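Local coordinates for protein 2-hydroxyisobutyryl-CoA synthetase (Aquincola tertiaricarbonis, PDB 6HDY) that is an acyl-CoA synthetase of the ANL (AMP-binding) superfamily, built of a large N-terminal part and a smaller C-terminal domain, at residues His400-Leu414 with Arg468-Asn481. Sequence-based numbering, arbitrary orientation.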
ATOM      1  N   HIS A 400     -17.340   8.609  20.474  1.00 39.27           N
ATOM      2  CA  HIS A 400     -17.376   8.456  21.930  1.00 39.15           C
ATOM      3  C   HIS A 400     -16.119   7.721  22.382  1.00 42.33           C
ATOM      4  O   HIS A 400     -15.407   7.136  21.552  1.00 42.69           O
ATOM      5  CB  HIS A 400     -18.644   7.702  22.391  1.00 40.43           C
ATOM      6  CG  HIS A 400     -18.650   6.240  22.055  1.00 44.23           C
ATOM      7  ND1 HIS A 400     -19.077   5.783  20.821  1.00 46.39           N
ATOM      8  CD2 HIS A 400     -18.293   5.173  22.814  1.00 46.22           C
ATOM      9  CE1 HIS A 400     -18.974   4.464  20.869  1.00 46.00           C
ATOM     10  NE2 HIS A 400     -18.500   4.052  22.042  1.00 46.26           N
ATOM     11  N   ARG A 401     -15.852   7.764  23.689  1.00 37.18           N
ATOM     12  CA  ARG A 401     -14.782   7.036  24.359  1.00 36.67           C
ATOM     13  C   ARG A 401     -15.403   6.399  25.597  1.00 42.22           C
ATOM     14  O   ARG A 401     -16.330   6.960  26.201  1.00 42.30           O
ATOM     15  CB  ARG A 401     -13.615   7.946  24.793  1.00 35.26           C
ATOM     16  CG  ARG A 401     -12.732   8.541  23.681  1.00 36.84           C
ATOM     17  CD  ARG A 401     -11.740   7.575  23.034  1.00 40.44           C
ATOM     18  NE  ARG A 401     -12.303   7.132  21.774  1.00 49.20           N
ATOM     19  CZ  ARG A 401     -11.836   7.444  20.575  1.00 54.45           C
ATOM     20  NH1 ARG A 401     -10.683   8.088  20.446  1.00 43.85           N
ATOM     21  NH2 ARG A 401     -12.499   7.091  19.497  1.00 38.24           N
ATOM     22  N   ILE A 402     -14.917   5.211  25.949  1.00 38.98           N
ATOM     23  CA  ILE A 402     -15.298   4.492  27.162  1.00 39.90           C
ATOM     24  C   ILE A 402     -14.057   4.597  28.057  1.00 44.07           C
ATOM     25  O   ILE A 402     -12.955   4.294  27.591  1.00 44.21           O
ATOM     26  CB  ILE A 402     -15.709   3.024  26.885  1.00 43.28           C
ATOM     27  CG1 ILE A 402     -16.743   2.923  25.744  1.00 43.11           C
ATOM     28  CG2 ILE A 402     -16.199   2.340  28.153  1.00 44.50           C
ATOM     29  CD1 ILE A 402     -16.728   1.580  25.029  1.00 50.68           C
ATOM     30  N   VAL A 403     -14.212   5.151  29.277  1.00 41.13           N
ATOM     31  CA  VAL A 403     -13.108   5.334  30.225  1.00 41.96           C
ATOM     32  C   VAL A 403     -13.278   4.326  31.372  1.00 47.89           C
ATOM     33  O   VAL A 403     -14.281   4.354  32.093  1.00 46.47           O
ATOM     34  CB  VAL A 403     -12.887   6.806  30.692  1.00 45.82           C
ATOM     35  CG1 VAL A 403     -11.759   6.901  31.706  1.00 47.60           C
ATOM     36  CG2 VAL A 403     -12.602   7.728  29.504  1.00 44.30           C
ATOM     37  N   ILE A 404     -12.329   3.378  31.467  1.00 46.64           N
ATOM     38  CA  ILE A 404     -12.378   2.289  32.450  1.00 48.76           C
ATOM     39  C   ILE A 404     -11.095   2.140  33.258  1.00 53.71           C
ATOM     40  O   ILE A 404     -10.083   2.794  32.994  1.00 51.98           O
ATOM     41  CB  ILE A 404     -12.769   0.909  31.792  1.00 51.80           C
ATOM     42  CG1 ILE A 404     -11.578   0.286  30.988  1.00 51.96           C
ATOM     43  CG2 ILE A 404     -14.070   0.979  30.962  1.00 49.29           C
ATOM     44  CD1 ILE A 404     -11.682  -1.232  30.673  1.00 55.35           C
ATOM     45  N   THR A 405     -11.156   1.240  34.238  1.00 54.18           N
ATOM     46  CA  THR A 405     -10.024   0.776  35.021  1.00 57.33           C
ATOM     47  C   THR A 405     -10.139  -0.734  35.209  1.00 64.84           C
ATOM     48  O   THR A 405     -11.199  -1.225  35.609  1.00 65.01           O
ATOM     49  CB  THR A 405      -9.795   1.585  36.315  1.00 64.97           C
ATOM     50  OG1 THR A 405      -8.534   1.178  36.835  1.00 72.80           O
ATOM     51  CG2 THR A 405     -10.900   1.388  37.381  1.00 57.47           C
ATOM     52  N   ARG A 406      -9.084  -1.477  34.882  1.00 65.48           N
ATOM     53  CA  ARG A 406      -9.136  -2.925  35.119  1.00 68.52           C
ATOM     54  C   ARG A 406      -8.392  -3.289  36.402  1.00 78.35           C
ATOM     55  O   ARG A 406      -8.384  -4.454  36.799  1.00 81.39           O
ATOM     56  CB  ARG A 406      -8.701  -3.755  33.897  1.00 65.97           C
ATOM     57  CG  ARG A 406      -9.823  -3.846  32.856  1.00 69.20           C
ATOM     58  CD  ARG A 406      -9.719  -5.075  31.964  1.00 70.39           C
ATOM     59  NE  ARG A 406     -10.581  -4.981  30.781  1.00 54.64           N
ATOM     60  CZ  ARG A 406     -10.225  -4.382  29.652  1.00 69.62           C
ATOM     61  NH1 ARG A 406      -9.037  -3.797  29.545  1.00 61.75           N
ATOM     62  NH2 ARG A 406     -11.065  -4.339  28.626  1.00 58.95           N
ATOM     63  N   GLU A 407      -7.846  -2.264  37.090  1.00 76.70           N
ATOM     64  CA  GLU A 407      -7.086  -2.374  38.344  1.00 80.93           C
ATOM     65  C   GLU A 407      -7.984  -2.464  39.589  1.00 86.54           C
ATOM     66  O   GLU A 407      -7.606  -3.102  40.579  1.00 91.02           O
ATOM     67  CB  GLU A 407      -6.113  -1.189  38.473  1.00 83.04           C
ATOM     68  CG  GLU A 407      -4.889  -1.294  37.574  1.00 97.36           C
ATOM     69  CD  GLU A 407      -4.123   0.002  37.385  1.00129.74           C
ATOM     70  OE1 GLU A 407      -3.429   0.431  38.335  1.00127.68           O
ATOM     71  OE2 GLU A 407      -4.195   0.573  36.272  1.00130.16           O
ATOM     72  N   SER A 408      -9.139  -1.781  39.559  1.00 79.20           N
ATOM     73  CA  SER A 408     -10.118  -1.785  40.653  1.00 80.34           C
ATOM     74  C   SER A 408     -11.523  -2.036  40.088  1.00 80.28           C
ATOM     75  O   SER A 408     -11.731  -1.852  38.880  1.00 76.48           O
ATOM     76  CB  SER A 408     -10.064  -0.475  41.438  1.00 83.95           C
ATOM     77  OG  SER A 408     -10.049   0.665  40.593  1.00 87.30           O
ATOM     78  N   ALA A 409     -12.477  -2.485  40.942  1.00 76.88           N
ATOM     79  CA  ALA A 409     -13.853  -2.752  40.500  1.00 74.28           C
ATOM     80  C   ALA A 409     -14.607  -1.456  40.162  1.00 73.20           C
ATOM     81  O   ALA A 409     -14.456  -0.450  40.866  1.00 72.91           O
ATOM     82  CB  ALA A 409     -14.607  -3.552  41.549  1.00 78.62           C
ATOM     83  N   MET A 410     -15.384  -1.471  39.056  1.00 65.16           N
ATOM     84  CA  MET A 410     -16.144  -0.301  38.622  1.00 61.12           C
ATOM     85  C   MET A 410     -17.611  -0.386  38.994  1.00 67.23           C
ATOM     86  O   MET A 410     -18.266  -1.398  38.717  1.00 67.15           O
ATOM     87  CB  MET A 410     -16.001  -0.069  37.123  1.00 59.14           C
ATOM     88  CG  MET A 410     -14.630   0.390  36.715  1.00 59.84           C
ATOM     89  SD  MET A 410     -14.501   0.494  34.926  1.00 58.09           S
ATOM     90  CE  MET A 410     -14.575  -1.232  34.482  1.00 55.77           C
ATOM     91  N   ASP A 411     -18.126   0.697  39.613  1.00 65.55           N
ATOM     92  CA  ASP A 411     -19.523   0.809  40.030  1.00 67.47           C
ATOM     93  C   ASP A 411     -20.395   1.387  38.906  1.00 68.95           C
ATOM     94  O   ASP A 411     -21.571   1.018  38.777  1.00 70.00           O
ATOM     95  CB  ASP A 411     -19.635   1.659  41.302  1.00 71.65           C
ATOM     96  CG  ASP A 411     -19.073   0.986  42.547  1.00 91.46           C
ATOM     97  OD1 ASP A 411     -19.372  -0.213  42.764  1.00 96.19           O
ATOM     98  OD2 ASP A 411     -18.373   1.670  43.332  1.00 97.32           O
ATOM     99  N   GLU A 412     -19.809   2.293  38.093  1.00 61.17           N
ATOM    100  CA  GLU A 412     -20.506   2.959  36.989  1.00 57.96           C
ATOM    101  C   GLU A 412     -19.662   2.974  35.716  1.00 56.39           C
ATOM    102  O   GLU A 412     -18.440   2.822  35.759  1.00 55.22           O
ATOM    103  CB  GLU A 412     -20.914   4.418  37.350  1.00 59.13           C
ATOM    104  CG  GLU A 412     -21.261   4.698  38.813  1.00 75.42           C
ATOM    105  CD  GLU A 412     -20.332   5.685  39.496  1.00 94.09           C
ATOM    106  OE1 GLU A 412     -19.133   5.364  39.675  1.00 65.33           O
ATOM    107  OE2 GLU A 412     -20.805   6.795  39.834  1.00 96.17           O
ATOM    108  N   LEU A 413     -20.333   3.213  34.587  1.00 50.33           N
ATOM    109  CA  LEU A 413     -19.743   3.332  33.272  1.00 46.65           C
ATOM    110  C   LEU A 413     -19.488   4.811  32.955  1.00 50.74           C
ATOM    111  O   LEU A 413     -20.424   5.595  32.969  1.00 51.46           O
ATOM    112  CB  LEU A 413     -20.682   2.699  32.231  1.00 45.54           C
ATOM    113  CG  LEU A 413     -20.271   2.832  30.744  1.00 45.98           C
ATOM    114  CD1 LEU A 413     -18.927   2.166  30.465  1.00 43.30           C
ATOM    115  CD2 LEU A 413     -21.335   2.257  29.840  1.00 47.03           C
ATOM    116  N   LEU A 414     -18.222   5.186  32.677  1.00 45.74           N
ATOM    117  CA  LEU A 414     -17.863   6.562  32.328  1.00 43.40           C
ATOM    118  C   LEU A 414     -17.764   6.671  30.801  1.00 44.74           C
ATOM    119  O   LEU A 414     -16.987   5.935  30.171  1.00 42.19           O
ATOM    120  CB  LEU A 414     -16.546   7.034  33.001  1.00 43.45           C
ATOM    121  CG  LEU A 414     -16.426   6.973  34.539  1.00 50.74           C
ATOM    122  CD1 LEU A 414     -15.097   7.532  34.990  1.00 51.30           C
ATOM    123  CD2 LEU A 414     -17.556   7.731  35.239  1.00 53.82           C
ATOM    124  N   ARG A 468     -10.245   2.508  18.475  1.00 43.30           N
ATOM    125  CA  ARG A 468      -9.808   2.137  19.831  1.00 42.81           C
ATOM    126  C   ARG A 468     -10.516   3.101  20.788  1.00 43.97           C
ATOM    127  O   ARG A 468     -10.013   4.195  21.072  1.00 43.67           O
ATOM    128  CB  ARG A 468      -8.270   2.185  19.982  1.00 42.23           C
ATOM    129  CG  ARG A 468      -7.448   1.623  18.805  1.00 52.85           C
ATOM    130  CD  ARG A 468      -7.441   0.103  18.699  1.00 69.20           C
ATOM    131  NE  ARG A 468      -6.450  -0.353  17.716  1.00 85.75           N
ATOM    132  CZ  ARG A 468      -6.395  -1.580  17.200  1.00 98.96           C
ATOM    133  NH1 ARG A 468      -7.291  -2.498  17.548  1.00 80.81           N
ATOM    134  NH2 ARG A 468      -5.452  -1.895  16.322  1.00 87.06           N
ATOM    135  N   ARG A 469     -11.729   2.724  21.208  1.00 39.13           N
ATOM    136  CA  ARG A 469     -12.586   3.600  22.025  1.00 38.55           C
ATOM    137  C   ARG A 469     -12.441   3.409  23.527  1.00 44.02           C
ATOM    138  O   ARG A 469     -12.927   4.245  24.284  1.00 43.03           O
ATOM    139  CB  ARG A 469     -14.064   3.497  21.599  1.00 33.77           C
ATOM    140  CG  ARG A 469     -14.265   4.093  20.217  1.00 38.67           C
ATOM    141  CD  ARG A 469     -15.715   4.248  19.829  1.00 44.73           C
ATOM    142  NE  ARG A 469     -15.811   4.843  18.495  1.00 45.20           N
ATOM    143  CZ  ARG A 469     -16.059   4.165  17.382  1.00 58.77           C
ATOM    144  NH1 ARG A 469     -16.296   2.860  17.429  1.00 46.26           N
ATOM    145  NH2 ARG A 469     -16.088   4.786  16.213  1.00 53.37           N
ATOM    146  N   VAL A 470     -11.748   2.346  23.967  1.00 40.85           N
ATOM    147  CA  VAL A 470     -11.565   2.117  25.396  1.00 39.92           C
ATOM    148  C   VAL A 470     -10.239   2.696  25.879  1.00 46.95           C
ATOM    149  O   VAL A 470      -9.186   2.410  25.302  1.00 47.38           O
ATOM    150  CB  VAL A 470     -11.772   0.642  25.800  1.00 41.78           C
ATOM    151  CG1 VAL A 470     -11.477   0.436  27.282  1.00 42.63           C
ATOM    152  CG2 VAL A 470     -13.190   0.194  25.480  1.00 40.28           C
ATOM    153  N   ILE A 471     -10.321   3.554  26.915  1.00 44.84           N
ATOM    154  CA  ILE A 471      -9.190   4.165  27.611  1.00 46.55           C
ATOM    155  C   ILE A 471      -9.218   3.459  28.962  1.00 51.66           C
ATOM    156  O   ILE A 471     -10.130   3.704  29.755  1.00 50.44           O
ATOM    157  CB  ILE A 471      -9.308   5.714  27.733  1.00 50.02           C
ATOM    158  CG1 ILE A 471      -9.559   6.373  26.363  1.00 49.66           C
ATOM    159  CG2 ILE A 471      -8.049   6.298  28.392  1.00 52.82           C
ATOM    160  CD1 ILE A 471     -10.223   7.752  26.451  1.00 61.79           C
ATOM    161  N   ASP A 472      -8.275   2.516  29.173  1.00 50.40           N
ATOM    162  CA  ASP A 472      -8.195   1.638  30.342  1.00 53.38           C
ATOM    163  C   ASP A 472      -7.256   2.152  31.480  1.00 62.13           C
ATOM    164  O   ASP A 472      -6.915   1.388  32.381  1.00 65.99           O
ATOM    165  CB  ASP A 472      -7.813   0.214  29.864  1.00 56.43           C
ATOM    166  CG  ASP A 472      -7.486  -0.799  30.954  1.00 74.98           C
ATOM    167  OD1 ASP A 472      -8.367  -1.068  31.800  1.00 77.29           O
ATOM    168  OD2 ASP A 472      -6.325  -1.260  31.006  1.00 84.22           O
ATOM    169  N   ASP A 473      -6.939   3.458  31.495  1.00 57.86           N
ATOM    170  CA  ASP A 473      -6.060   4.121  32.467  1.00 59.50           C
ATOM    171  C   ASP A 473      -6.768   4.439  33.807  1.00 63.75           C
ATOM    172  O   ASP A 473      -7.830   5.064  33.821  1.00 61.98           O
ATOM    173  CB  ASP A 473      -5.477   5.393  31.818  1.00 61.04           C
ATOM    174  CG  ASP A 473      -4.299   6.045  32.511  1.00 75.43           C
ATOM    175  OD1 ASP A 473      -4.478   6.547  33.640  1.00 77.41           O
ATOM    176  OD2 ASP A 473      -3.238   6.181  31.868  1.00 85.03           O
ATOM    177  N   ARG A 474      -6.160   4.011  34.929  1.00 62.38           N
ATOM    178  CA  ARG A 474      -6.660   4.223  36.294  1.00 63.66           C
ATOM    179  C   ARG A 474      -6.668   5.713  36.695  1.00 66.49           C
ATOM    180  O   ARG A 474      -7.591   6.142  37.381  1.00 66.45           O
ATOM    181  CB  ARG A 474      -5.848   3.390  37.303  1.00 66.73           C
ATOM    182  CG  ARG A 474      -6.526   3.139  38.647  1.00 82.58           C
ATOM    183  CD  ARG A 474      -5.498   2.669  39.667  1.00100.75           C
ATOM    184  NE  ARG A 474      -6.060   2.476  41.006  1.00115.14           N
ATOM    185  CZ  ARG A 474      -5.364   2.057  42.061  1.00136.51           C
ATOM    186  NH1 ARG A 474      -4.071   1.779  41.945  1.00125.79           N
ATOM    187  NH2 ARG A 474      -5.957   1.911  43.238  1.00128.62           N
ATOM    188  N   GLU A 475      -5.646   6.490  36.280  1.00 62.05           N
ATOM    189  CA  GLU A 475      -5.552   7.921  36.582  1.00 62.46           C
ATOM    190  C   GLU A 475      -6.589   8.726  35.789  1.00 61.98           C
ATOM    191  O   GLU A 475      -7.189   9.647  36.342  1.00 62.59           O
ATOM    192  CB  GLU A 475      -4.138   8.448  36.320  1.00 66.49           C
ATOM    193  CG  GLU A 475      -3.112   7.976  37.339  1.00 83.10           C
ATOM    194  CD  GLU A 475      -1.714   8.513  37.117  1.00112.74           C
ATOM    195  OE1 GLU A 475      -1.184   8.366  35.990  1.00 99.78           O
ATOM    196  OE2 GLU A 475      -1.136   9.061  38.083  1.00121.10           O
ATOM    197  N   VAL A 476      -6.811   8.357  34.504  1.00 53.60           N
ATOM    198  CA  VAL A 476      -7.784   9.005  33.616  1.00 49.93           C
ATOM    199  C   VAL A 476      -9.208   8.750  34.153  1.00 51.54           C
ATOM    200  O   VAL A 476     -10.027   9.676  34.193  1.00 49.25           O
ATOM    201  CB  VAL A 476      -7.593   8.580  32.121  1.00 50.53           C
ATOM    202  CG1 VAL A 476      -8.684   9.155  31.230  1.00 46.97           C
ATOM    203  CG2 VAL A 476      -6.225   9.014  31.605  1.00 52.13           C
ATOM    204  N   PHE A 477      -9.479   7.491  34.578  1.00 48.96           N
ATOM    205  CA  PHE A 477     -10.758   7.050  35.151  1.00 48.16           C
ATOM    206  C   PHE A 477     -11.099   7.841  36.420  1.00 51.74           C
ATOM    207  O   PHE A 477     -12.217   8.361  36.545  1.00 48.37           O
ATOM    208  CB  PHE A 477     -10.741   5.528  35.443  1.00 50.22           C
ATOM    209  CG  PHE A 477     -12.014   4.997  36.069  1.00 51.11           C
ATOM    210  CD1 PHE A 477     -13.084   4.591  35.276  1.00 50.96           C
ATOM    211  CD2 PHE A 477     -12.143   4.904  37.452  1.00 54.28           C
ATOM    212  CE1 PHE A 477     -14.265   4.111  35.855  1.00 51.73           C
ATOM    213  CE2 PHE A 477     -13.332   4.436  38.026  1.00 57.08           C
ATOM    214  CZ  PHE A 477     -14.385   4.049  37.220  1.00 52.50           C
ATOM    215  N   ARG A 478     -10.132   7.910  37.365  1.00 51.17           N
ATOM    216  CA  ARG A 478     -10.307   8.611  38.626  1.00 53.77           C
ATOM    217  C   ARG A 478     -10.495  10.103  38.408  1.00 58.02           C
ATOM    218  O   ARG A 478     -11.436  10.662  38.964  1.00 56.76           O
ATOM    219  CB  ARG A 478      -9.191   8.281  39.624  1.00 57.07           C
ATOM    220  CG  ARG A 478      -9.231   6.810  40.020  1.00 65.95           C
ATOM    221  CD  ARG A 478      -8.940   6.590  41.472  1.00 81.47           C
ATOM    222  NE  ARG A 478      -9.257   5.221  41.873  1.00 99.57           N
ATOM    223  CZ  ARG A 478      -8.396   4.391  42.452  1.00123.09           C
ATOM    224  NH1 ARG A 478      -7.152   4.784  42.704  1.00115.94           N
ATOM    225  NH2 ARG A 478      -8.773   3.167  42.795  1.00112.55           N
ATOM    226  N   ALA A 479      -9.693  10.714  37.502  1.00 55.40           N
ATOM    227  CA  ALA A 479      -9.800  12.135  37.151  1.00 55.83           C
ATOM    228  C   ALA A 479     -11.171  12.470  36.579  1.00 56.21           C
ATOM    229  O   ALA A 479     -11.754  13.482  36.967  1.00 56.95           O
ATOM    230  CB  ALA A 479      -8.717  12.523  36.161  1.00 56.90           C
ATOM    231  N   LEU A 480     -11.700  11.600  35.695  1.00 50.46           N
ATOM    232  CA  LEU A 480     -13.005  11.781  35.065  1.00 47.93           C
ATOM    233  C   LEU A 480     -14.154  11.630  36.071  1.00 53.72           C
ATOM    234  O   LEU A 480     -15.020  12.507  36.114  1.00 52.85           O
ATOM    235  CB  LEU A 480     -13.183  10.885  33.829  1.00 44.63           C
ATOM    236  CG  LEU A 480     -14.495  11.045  33.016  1.00 46.57           C
ATOM    237  CD1 LEU A 480     -14.744  12.507  32.584  1.00 46.58           C
ATOM    238  CD2 LEU A 480     -14.491  10.145  31.821  1.00 45.03           C
ATOM    239  N   ASN A 481     -14.143  10.550  36.887  1.00 51.90           N
ATOM    240  CA  ASN A 481     -15.162  10.292  37.908  1.00 53.34           C
ATOM    241  C   ASN A 481     -15.272  11.468  38.890  1.00 58.75           C
ATOM    242  O   ASN A 481     -16.369  11.986  39.096  1.00 57.96           O
ATOM    243  CB  ASN A 481     -14.900   8.968  38.640  1.00 57.77           C
ATOM    244  CG  ASN A 481     -16.166   8.245  39.052  1.00 85.70           C
ATOM    245  OD1 ASN A 481     -17.295   8.634  38.707  1.00 79.85           O
ATOM    246  ND2 ASN A 481     -16.006   7.161  39.788  1.00 79.19           N
TER
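His400 takes the methylene CD of Arg469 over one ring face, a CH-pi contact 3.6 Å from CD to the ring centroid. Ring and guanidinium planes lie 20° apart. Arg401 lays its guanidinium face over Arg468 O; Glu399 pairs with both Arg401 and Arg469, which probably offsets their like charges. Next, Ile402 N donates to Arg469 O (2.8 Å), Ile402 O accepts from Ile471 N, and Ile404 N donates to Ile471 O, all nearly straight, as in parallel strands. Val403 sets both methyls against the helix: CG1, anti to the backbone N (chi1 178°), meets Val476 and Phe477, while CG2 reaches Leu480 CD2 at 3.8 Å. Thr405 CG2 sits over one face of the Phe477 ring, 4.0 Å from its centroid. The extended chain of Arg474 runs past Glu407, with a long salt bridge at its end. Met410 SD approaches the Phe477 ring obliquely, a Met-aromatic contact at 4.6 Å from the centroid. Leu414 CD1 covers the ring face opposite Thr405. The Phe477 ring is thus held between Thr405 and Leu414, at the two ends of the loop that joins the strands. Strand 470-471 forms one edge of the C-terminal domain's mixed sheet beside strand 399-403; helix 474-486, N-capped by Asp473, packs on the face that carries Val403 and Ile471, helix 383-391 on the face of Val470.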